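Local coordinates for N-acetyltransferase domain-containing protein (Deinococcus radiodurans, PDB 3S6F) that binds coenzyme A and probably transfers acetyl groups to an amine, as a member of the GNAT acetyltransferase family, at residues G62-A66 with L94-V98. Numbering follows the deposited sequence.
Sequences GFVNA and LMRRV
Val64 sets its CG1 methyl on helix 90-102 between Leu94 and Val98, residues one turn apart, and this is the tightly packed part of the contact. CG1 lies 3.7 Å from Val98 CB and also reaches Leu94 CB. Leu94 O is 3.6 Å from the same methyl; that carbonyl accepts the helix hydrogen bond from Val98 N, and a methyl can lie against it without taking a polar partner away. A chi1 of 59° sets Val64 CG2 anti to the backbone N, where it meets Val98 CG1 at 4.0 Å. Both methyls thus pack on Val98, CG1 alone also reaches Leu94 and CG2 faces the selenium of Met95, so a beta-branched residue fills the width between strand and helix. Toward Gly62, Leu94 CD1 rests against the strand backbone, 3.7 Å from Phe63 N; even a beta carbon on Gly62 would come uncomfortably close to this methyl, so a residue without a side chain suits the place. Toward Ala66 the packing is thinner, a single touch of CB on Val98 CG2 at 4.1 Å. An alanine at Val98 would remove both methyls and is likely to leave Ala66 CB without the methyl it touches here and open a gap beside Val64. Arg96 and Arg97 lie on the helix side turned from the strand, more open to solvent, and each forms a salt bridge with Glu93. The strand and helix run at 34° to each other, the helix packed on one face of the central GNAT sheet. Val64 also touches Leu79, a coenzyme A-binding residue on the adjoining strand 73-81. With only apolar side chains meeting across it, the contact rests on shape and exclusion of water, consistent with a buried core beside the cofactor site.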
ATOM      1  N   GLY A  62       9.419  13.270 -13.566  1.00  8.73           N
ATOM      2  CA  GLY A  62       9.150  12.854 -12.190  1.00  8.07           C
ATOM      3  C   GLY A  62       7.849  12.142 -12.153  1.00  7.98           C
ATOM      4  O   GLY A  62       6.943  12.458 -12.946  1.00  8.68           O
ATOM      5  N   PHE A  63       7.691  11.208 -11.208  1.00  7.60           N
ATOM      6  CA  PHE A  63       6.400  10.536 -11.040  1.00  7.78           C
ATOM      7  C   PHE A  63       6.269  10.077  -9.626  1.00  7.24           C
ATOM      8  O   PHE A  63       7.240   9.915  -8.877  1.00  7.52           O
ATOM      9  CB  PHE A  63       6.198   9.355 -12.015  1.00  8.08           C
ATOM     10  CG  PHE A  63       6.937   8.097 -11.628  1.00  8.43           C
ATOM     11  CD1 PHE A  63       8.259   7.923 -11.922  1.00  8.62           C
ATOM     12  CD2 PHE A  63       6.272   7.122 -10.911  1.00  9.03           C
ATOM     13  CE1 PHE A  63       8.920   6.785 -11.517  1.00 10.44           C
ATOM     14  CE2 PHE A  63       6.926   5.967 -10.546  1.00  9.55           C
ATOM     15  CZ  PHE A  63       8.248   5.817 -10.815  1.00 10.07           C
ATOM     16  N   VAL A  64       5.024   9.793  -9.251  1.00  7.40           N
ATOM     17  CA  VAL A  64       4.669   9.134  -7.990  1.00  6.88           C
ATOM     18  C   VAL A  64       3.436   8.291  -8.272  1.00  7.32           C
ATOM     19  O   VAL A  64       2.544   8.712  -9.028  1.00  7.48           O
ATOM     20  CB  VAL A  64       4.413  10.161  -6.879  1.00  6.92           C
ATOM     21  CG1 VAL A  64       3.284  11.137  -7.226  1.00  9.07           C
ATOM     22  CG2 VAL A  64       4.183   9.513  -5.536  1.00  8.61           C
ATOM     23  N   ASN A  65       3.351   7.115  -7.662  1.00  6.76           N
ATOM     24  CA  ASN A  65       2.155   6.295  -7.775  1.00  6.81           C
ATOM     25  C   ASN A  65       1.593   5.967  -6.406  1.00  7.32           C
ATOM     26  O   ASN A  65       2.254   6.132  -5.380  1.00  7.80           O
ATOM     27  CB  ASN A  65       2.387   5.010  -8.596  1.00  7.47           C
ATOM     28  CG  ASN A  65       3.291   3.989  -7.895  1.00  7.11           C
ATOM     29  OD1 ASN A  65       4.180   4.361  -7.138  1.00  8.34           O
ATOM     30  ND2 ASN A  65       3.095   2.710  -8.239  1.00  8.90           N
ATOM     31  N   ALA A  66       0.372   5.423  -6.394  1.00  6.80           N
ATOM     32  CA  ALA A  66      -0.269   5.060  -5.144  1.00  6.83           C
ATOM     33  C   ALA A  66      -1.226   3.898  -5.376  1.00  7.11           C
ATOM     34  O   ALA A  66      -1.925   3.821  -6.406  1.00  8.18           O
ATOM     35  CB  ALA A  66      -1.001   6.231  -4.495  1.00  8.64           C
ATOM     36  N   LEU A  94       5.028  16.657  -6.137  1.00  9.01           N
ATOM     37  CA  LEU A  94       4.421  15.396  -6.530  1.00  8.79           C
ATOM     38  C   LEU A  94       3.706  14.749  -5.356  1.00  8.38           C
ATOM     39  O   LEU A  94       2.608  14.205  -5.499  1.00  8.73           O
ATOM     40  CB  LEU A  94       5.483  14.477  -7.118  1.00  8.62           C
ATOM     41  CG  LEU A  94       5.915  14.828  -8.545  1.00  9.35           C
ATOM     42  CD1 LEU A  94       7.208  14.065  -8.900  1.00 10.55           C
ATOM     43  CD2 LEU A  94       4.817  14.558  -9.556  1.00 11.60           C
HETATM   44  N   MSE A  95       4.354  14.741  -4.186  1.00  8.51           N
HETATM   45  CA  MSE A  95       3.720  14.180  -3.003  1.00  8.83           C
HETATM   46  C   MSE A  95       2.429  14.922  -2.627  1.00  9.37           C
HETATM   47  O   MSE A  95       1.395  14.302  -2.349  1.00  9.89           O
HETATM   48  CB  MSE A  95       4.697  14.176  -1.825  1.00  9.56           C
HETATM   49  CG  MSE A  95       5.745  13.109  -1.877  1.00  9.34           C
HETATM   50 SE   MSE A  95       5.034  11.308  -1.731  0.75  8.21          SE
HETATM   51  CE  MSE A  95       4.328  11.479   0.104  1.00 13.16           C
ATOM     52  N   ARG A  96       2.475  16.253  -2.620  1.00  9.48           N
ATOM     53  CA  ARG A  96       1.252  16.985  -2.312  1.00 10.12           C
ATOM     54  C   ARG A  96       0.149  16.644  -3.328  1.00 10.20           C
ATOM     55  O   ARG A  96      -1.018  16.447  -2.963  1.00 10.59           O
ATOM     56  CB  ARG A  96       1.523  18.496  -2.308  1.00 11.50           C
ATOM     57  CG  ARG A  96       2.308  19.016  -1.114  1.00 13.93           C
ATOM     58  CD  ARG A  96       2.349  20.540  -1.069  1.00 15.97           C
ATOM     59  NE  ARG A  96       3.183  21.076  -2.108  1.00 17.16           N
ATOM     60  CZ  ARG A  96       4.500  21.266  -1.984  1.00 16.47           C
ATOM     61  NH1 ARG A  96       5.146  21.018  -0.832  1.00 18.64           N
ATOM     62  NH2 ARG A  96       5.140  21.732  -3.039  1.00 17.66           N
ATOM     63  N   ARG A  97       0.509  16.576  -4.611  1.00  9.25           N
ATOM     64  CA  ARG A  97      -0.483  16.288  -5.640  1.00  9.79           C
ATOM     65  C   ARG A  97      -1.044  14.879  -5.525  1.00  8.88           C
ATOM     66  O   ARG A  97      -2.236  14.697  -5.745  1.00 10.08           O
ATOM     67  CB  ARG A  97       0.096  16.558  -7.018  1.00  9.79           C
ATOM     68  CG  ARG A  97       0.215  18.064  -7.291  1.00 11.01           C
ATOM     69  CD  ARG A  97       0.971  18.334  -8.565  1.00 11.39           C
ATOM     70  NE  ARG A  97       1.026  19.760  -8.880  1.00 12.31           N
ATOM     71  CZ  ARG A  97       0.175  20.383  -9.685  1.00 12.97           C
ATOM     72  NH1 ARG A  97      -0.809  19.749 -10.302  1.00 14.11           N
ATOM     73  NH2 ARG A  97       0.369  21.683  -9.908  1.00 16.19           N
ATOM     74  N   VAL A  98      -0.231  13.880  -5.185  1.00  8.70           N
ATOM     75  CA  VAL A  98      -0.779  12.522  -5.081  1.00  8.71           C
ATOM     76  C   VAL A  98      -1.685  12.405  -3.849  1.00  9.03           C
ATOM     77  O   VAL A  98      -2.702  11.709  -3.890  1.00  9.56           O
ATOM     78  CB  VAL A  98       0.308  11.433  -5.125  1.00  8.52           C
ATOM     79  CG1 VAL A  98       1.040  11.224  -3.801  1.00  9.34           C
ATOM     80  CG2 VAL A  98      -0.304  10.118  -5.628  1.00  9.73           C
TER